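Local coordinates for putative oxidoreductase yhhX (Escherichia coli K-12, PDB 3F4L), which is a probable NAD(P)-dependent oxidoreductase of the Gfo/Idh/MocA family, possibly acting as a scyllo-inositol dehydrogenase, at residues A[18-29]-A[297-306]. Residues are numbered along the deposited sequence; the frame is centred on the assembly and turned at random.
Sequences HLPYVLNRKDSW and DYGRVYDALY
Tyr-21 and Gly-299 have the nearest CA atoms across the contact, 5.1 Å apart, where helix 12-22 passes the turn leading into helix 300-311; the chains are still near each other at Ser-28 and Tyr-306. Asp-297 caps that turn, its OD1 accepting from Gly-299 N from above the carboxylate plane, while OD2 forms a salt bridge to Arg-25 NH2 (2.8 Å) at the guanidinium edge, though the hydrogen bond within it is weak. Asp-303 stands over one guanidinium face, its carboxylate nearly perpendicular (87°), a pairing of charges without a directed N-H. Gly-299 leaves room here, since a CB would collide with Arg-25 NH2. Tyr-21 lays one ring face under Tyr-298 CB, 3.9 Å from the ring centroid; with an alanine here, Tyr-298 CB would probably lose the ring face it rests on, opening a gap beside the capping turn. Tyr-302 carries the middle of the interface: CG beside the backbone N (chi1 -73°) sends its ring across the contact, where Val-22 CG2 sits centrally over one face, 3.5 Å from the centroid, and OH hydrogen-bonds His-18 ND1 at 2.7 Å. His-18 NE2 is held in turn by Glu-95. The Tyr-302 edge also points at the Trp-29 face, planes at 85°, and the Tyr-306 edge approaches its five-membered ring, offset edge-to-face; Trp-29 NE1 makes weak bonds to Tyr-302 O and to a water that donates to Asp-303 OD1. The contact illustrates how residues far apart in sequence join two parts of a fold: an aromatic cluster (His-18, Trp-29, Tyr-302, Tyr-306) and a salt-bridge network pack a C-terminal helix against the Rossmann-type nucleotide-binding fold of this Gfo/Idh/MocA protein.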
loop_
_atom_site.group_PDB
_atom_site.type_symbol
_atom_site.label_atom_id
_atom_site.label_comp_id
_atom_site.label_asym_id
_atom_site.label_seq_id
_atom_site.Cartn_x
_atom_site.Cartn_y
_atom_site.Cartn_z
ATOM N N HIS A 18 7.468 19.939 -24.499
ATOM C CA HIS A 18 6.603 20.296 -25.615
ATOM C C HIS A 18 7.317 20.372 -26.960
ATOM O O HIS A 18 7.024 19.602 -27.873
ATOM C CB HIS A 18 5.915 21.634 -25.334
ATOM C CG HIS A 18 4.921 21.573 -24.216
ATOM N ND1 HIS A 18 3.618 21.162 -24.400
ATOM C CD2 HIS A 18 5.042 21.854 -22.896
ATOM C CE1 HIS A 18 2.978 21.198 -23.244
ATOM N NE2 HIS A 18 3.820 21.616 -22.313
ATOM N N LEU A 19 8.261 21.300 -27.080
ATOM C CA LEU A 19 8.966 21.502 -28.338
ATOM C C LEU A 19 9.623 20.276 -28.966
ATOM O O LEU A 19 9.518 20.072 -30.178
ATOM C CB LEU A 19 9.974 22.653 -28.178
ATOM C CG LEU A 19 9.515 24.046 -28.664
ATOM C CD1 LEU A 19 7.997 24.175 -28.605
ATOM C CD2 LEU A 19 10.177 25.136 -27.847
ATOM N N PRO A 20 10.293 19.433 -28.160
ATOM C CA PRO A 20 10.925 18.254 -28.764
ATOM C C PRO A 20 9.926 17.412 -29.558
ATOM O O PRO A 20 10.261 16.827 -30.590
ATOM C CB PRO A 20 11.481 17.495 -27.554
ATOM C CG PRO A 20 11.792 18.600 -26.575
ATOM C CD PRO A 20 10.564 19.497 -26.711
ATOM N N TYR A 21 8.694 17.367 -29.069
ATOM C CA TYR A 21 7.632 16.585 -29.691
ATOM C C TYR A 21 6.911 17.326 -30.816
ATOM O O TYR A 21 6.580 16.740 -31.852
ATOM C CB TYR A 21 6.625 16.168 -28.612
ATOM C CG TYR A 21 7.218 15.241 -27.582
ATOM C CD1 TYR A 21 7.368 13.873 -27.848
ATOM C CD2 TYR A 21 7.682 15.729 -26.365
ATOM C CE1 TYR A 21 7.959 13.028 -26.935
ATOM C CE2 TYR A 21 8.283 14.887 -25.435
ATOM C CZ TYR A 21 8.418 13.540 -25.726
ATOM O OH TYR A 21 9.009 12.717 -24.808
ATOM N N VAL A 22 6.661 18.613 -30.605
ATOM C CA VAL A 22 5.979 19.426 -31.592
ATOM C C VAL A 22 6.848 19.664 -32.819
ATOM O O VAL A 22 6.353 19.639 -33.951
ATOM C CB VAL A 22 5.554 20.774 -30.978
ATOM C CG1 VAL A 22 4.973 21.698 -32.065
ATOM C CG2 VAL A 22 4.513 20.519 -29.894
ATOM N N LEU A 23 8.145 19.882 -32.604
ATOM C CA LEU A 23 9.055 20.120 -33.720
ATOM C C LEU A 23 9.314 18.836 -34.517
ATOM O O LEU A 23 9.943 18.871 -35.572
ATOM C CB LEU A 23 10.377 20.715 -33.215
ATOM C CG LEU A 23 10.225 22.018 -32.420
ATOM C CD1 LEU A 23 11.587 22.455 -31.853
ATOM C CD2 LEU A 23 9.639 23.104 -33.324
ATOM N N ASN A 24 8.831 17.704 -34.011
ATOM C CA ASN A 24 8.998 16.435 -34.719
ATOM C C ASN A 24 7.732 16.160 -35.551
ATOM O O ASN A 24 7.625 15.125 -36.222
ATOM C CB ASN A 24 9.205 15.292 -33.724
ATOM C CG ASN A 24 10.314 14.335 -34.146
ATOM O OD1 ASN A 24 10.387 13.905 -35.303
ATOM N ND2 ASN A 24 11.178 13.988 -33.199
ATOM N N ARG A 25 6.777 17.088 -35.491
ATOM C CA ARG A 25 5.518 16.953 -36.223
ATOM C C ARG A 25 5.275 18.153 -37.139
ATOM O O ARG A 25 4.161 18.670 -37.206
ATOM C CB ARG A 25 4.350 16.812 -35.230
ATOM C CG ARG A 25 4.479 15.603 -34.283
ATOM C CD ARG A 25 3.435 15.613 -33.170
ATOM N NE ARG A 25 3.648 14.537 -32.201
ATOM C CZ ARG A 25 3.601 13.242 -32.489
ATOM N NH1 ARG A 25 3.343 12.852 -33.731
ATOM N NH2 ARG A 25 3.815 12.334 -31.550
ATOM N N LYS A 26 6.315 18.592 -37.844
ATOM C CA LYS A 26 6.196 19.736 -38.742
ATOM C C LYS A 26 5.135 19.576 -39.838
ATOM O O LYS A 26 4.686 20.562 -40.414
ATOM C CB LYS A 26 7.556 20.049 -39.380
ATOM C CG LYS A 26 8.638 20.473 -38.387
ATOM C CD LYS A 26 9.051 21.925 -38.617
ATOM C CE LYS A 26 10.050 22.417 -37.575
ATOM N NZ LYS A 26 11.346 21.692 -37.622
ATOM N N ASP A 27 4.744 18.341 -40.139
ATOM C CA ASP A 27 3.722 18.124 -41.158
ATOM C C ASP A 27 2.323 18.282 -40.569
ATOM O O ASP A 27 1.335 18.342 -41.309
ATOM C CB ASP A 27 3.870 16.730 -41.792
ATOM C CG ASP A 27 4.287 15.671 -40.787
ATOM O OD1 ASP A 27 3.684 15.611 -39.690
ATOM O OD2 ASP A 27 5.221 14.893 -41.095
ATOM N N SER A 28 2.250 18.368 -39.241
ATOM C CA SER A 28 0.979 18.513 -38.531
ATOM C C SER A 28 0.846 19.866 -37.836
ATOM O O SER A 28 -0.233 20.467 -37.821
ATOM C CB SER A 28 0.842 17.415 -37.470
ATOM O OG SER A 28 1.056 16.136 -38.031
ATOM N N TRP A 29 1.947 20.338 -37.258
ATOM C CA TRP A 29 1.946 21.603 -36.540
ATOM C C TRP A 29 3.104 22.525 -36.893
ATOM O O TRP A 29 4.182 22.072 -37.275
ATOM C CB TRP A 29 2.012 21.357 -35.036
ATOM C CG TRP A 29 0.899 20.550 -34.486
ATOM C CD1 TRP A 29 0.765 19.192 -34.526
ATOM C CD2 TRP A 29 -0.241 21.053 -33.795
ATOM N NE1 TRP A 29 -0.398 18.815 -33.890
ATOM C CE2 TRP A 29 -1.034 19.940 -33.432
ATOM C CE3 TRP A 29 -0.675 22.340 -33.444
ATOM C CZ2 TRP A 29 -2.239 20.075 -32.733
ATOM C CZ3 TRP A 29 -1.873 22.473 -32.751
ATOM C CH2 TRP A 29 -2.640 21.345 -32.402
ATOM N N ASP A 297 4.742 8.109 -25.844
ATOM C CA ASP A 297 4.997 9.266 -26.696
ATOM C C ASP A 297 4.137 10.450 -26.251
ATOM O O ASP A 297 2.932 10.499 -26.536
ATOM C CB ASP A 297 4.709 8.897 -28.160
ATOM C CG ASP A 297 4.958 10.050 -29.125
ATOM O OD1 ASP A 297 5.598 11.044 -28.731
ATOM O OD2 ASP A 297 4.518 9.957 -30.292
ATOM N N TYR A 298 4.758 11.405 -25.555
ATOM C CA TYR A 298 4.027 12.572 -25.063
ATOM C C TYR A 298 3.409 13.399 -26.185
ATOM O O TYR A 298 2.473 14.164 -25.953
ATOM C CB TYR A 298 4.937 13.467 -24.219
ATOM C CG TYR A 298 5.451 12.805 -22.963
ATOM C CD1 TYR A 298 4.676 11.862 -22.284
ATOM C CD2 TYR A 298 6.688 13.155 -22.417
ATOM C CE1 TYR A 298 5.114 11.288 -21.092
ATOM C CE2 TYR A 298 7.138 12.583 -21.216
ATOM C CZ TYR A 298 6.342 11.652 -20.565
ATOM O OH TYR A 298 6.758 11.088 -19.375
ATOM N N GLY A 299 3.931 13.221 -27.396
ATOM C CA GLY A 299 3.430 13.960 -28.542
ATOM C C GLY A 299 2.049 13.513 -28.970
ATOM O O GLY A 299 1.400 14.166 -29.790
ATOM N N ARG A 300 1.596 12.394 -28.418
ATOM C CA ARG A 300 0.280 11.884 -28.757
ATOM C C ARG A 300 -0.803 12.848 -28.276
ATOM O O ARG A 300 -1.942 12.774 -28.723
ATOM C CB ARG A 300 0.107 10.468 -28.188
ATOM C CG ARG A 300 0.829 9.441 -29.072
ATOM C CD ARG A 300 1.224 8.149 -28.362
ATOM N NE ARG A 300 0.078 7.384 -27.894
ATOM C CZ ARG A 300 0.166 6.175 -27.346
ATOM N NH1 ARG A 300 1.359 5.602 -27.208
ATOM N NH2 ARG A 300 -0.934 5.548 -26.931
ATOM N N VAL A 301 -0.430 13.759 -27.380
ATOM C CA VAL A 301 -1.345 14.773 -26.876
ATOM C C VAL A 301 -1.641 15.701 -28.052
ATOM O O VAL A 301 -2.785 16.070 -28.305
ATOM C CB VAL A 301 -0.704 15.603 -25.730
ATOM C CG1 VAL A 301 -1.557 16.849 -25.444
ATOM C CG2 VAL A 301 -0.577 14.752 -24.457
ATOM N N TYR A 302 -0.597 16.071 -28.785
ATOM C CA TYR A 302 -0.781 16.950 -29.924
ATOM C C TYR A 302 -1.476 16.230 -31.077
ATOM O O TYR A 302 -2.220 16.852 -31.845
ATOM C CB TYR A 302 0.555 17.545 -30.366
ATOM C CG TYR A 302 1.071 18.606 -29.402
ATOM C CD1 TYR A 302 1.870 18.264 -28.304
ATOM C CD2 TYR A 302 0.714 19.945 -29.563
ATOM C CE1 TYR A 302 2.300 19.234 -27.389
ATOM C CE2 TYR A 302 1.136 20.924 -28.655
ATOM C CZ TYR A 302 1.926 20.559 -27.577
ATOM O OH TYR A 302 2.324 21.521 -26.693
ATOM N N ASP A 303 -1.261 14.921 -31.193
ATOM C CA ASP A 303 -1.926 14.178 -32.258
ATOM C C ASP A 303 -3.425 14.155 -31.947
ATOM O O ASP A 303 -4.246 14.119 -32.858
ATOM C CB ASP A 303 -1.383 12.742 -32.375
ATOM C CG ASP A 303 0.090 12.703 -32.745
ATOM O OD1 ASP A 303 0.526 13.557 -33.542
ATOM O OD2 ASP A 303 0.818 11.816 -32.250
ATOM N N ALA A 304 -3.776 14.176 -30.661
ATOM C CA ALA A 304 -5.184 14.181 -30.256
ATOM C C ALA A 304 -5.802 15.554 -30.499
ATOM O O ALA A 304 -6.936 15.665 -30.984
ATOM C CB ALA A 304 -5.321 13.807 -28.778
ATOM N N LEU A 305 -5.063 16.598 -30.147
ATOM C CA LEU A 305 -5.539 17.967 -30.351
ATOM C C LEU A 305 -5.746 18.207 -31.847
ATOM O O LEU A 305 -6.673 18.911 -32.252
ATOM C CB LEU A 305 -4.529 18.965 -29.781
ATOM C CG LEU A 305 -4.720 19.379 -28.318
ATOM C CD1 LEU A 305 -5.130 18.203 -27.482
ATOM C CD2 LEU A 305 -3.422 19.975 -27.790
ATOM N N TYR A 306 -4.891 17.613 -32.670
ATOM C CA TYR A 306 -5.019 17.751 -34.111
ATOM C C TYR A 306 -6.399 17.238 -34.547
ATOM O O TYR A 306 -7.159 17.948 -35.196
ATOM C CB TYR A 306 -3.943 16.934 -34.825
ATOM C CG TYR A 306 -3.919 17.173 -36.313
ATOM C CD1 TYR A 306 -3.337 18.323 -36.838
ATOM C CD2 TYR A 306 -4.536 16.286 -37.193
ATOM C CE1 TYR A 306 -3.375 18.592 -38.201
ATOM C CE2 TYR A 306 -4.578 16.547 -38.561
ATOM C CZ TYR A 306 -3.995 17.704 -39.055
ATOM O OH TYR A 306 -4.035 17.983 -40.408
HETATM O O HOH W 1 -0.078 15.788 -34.884
#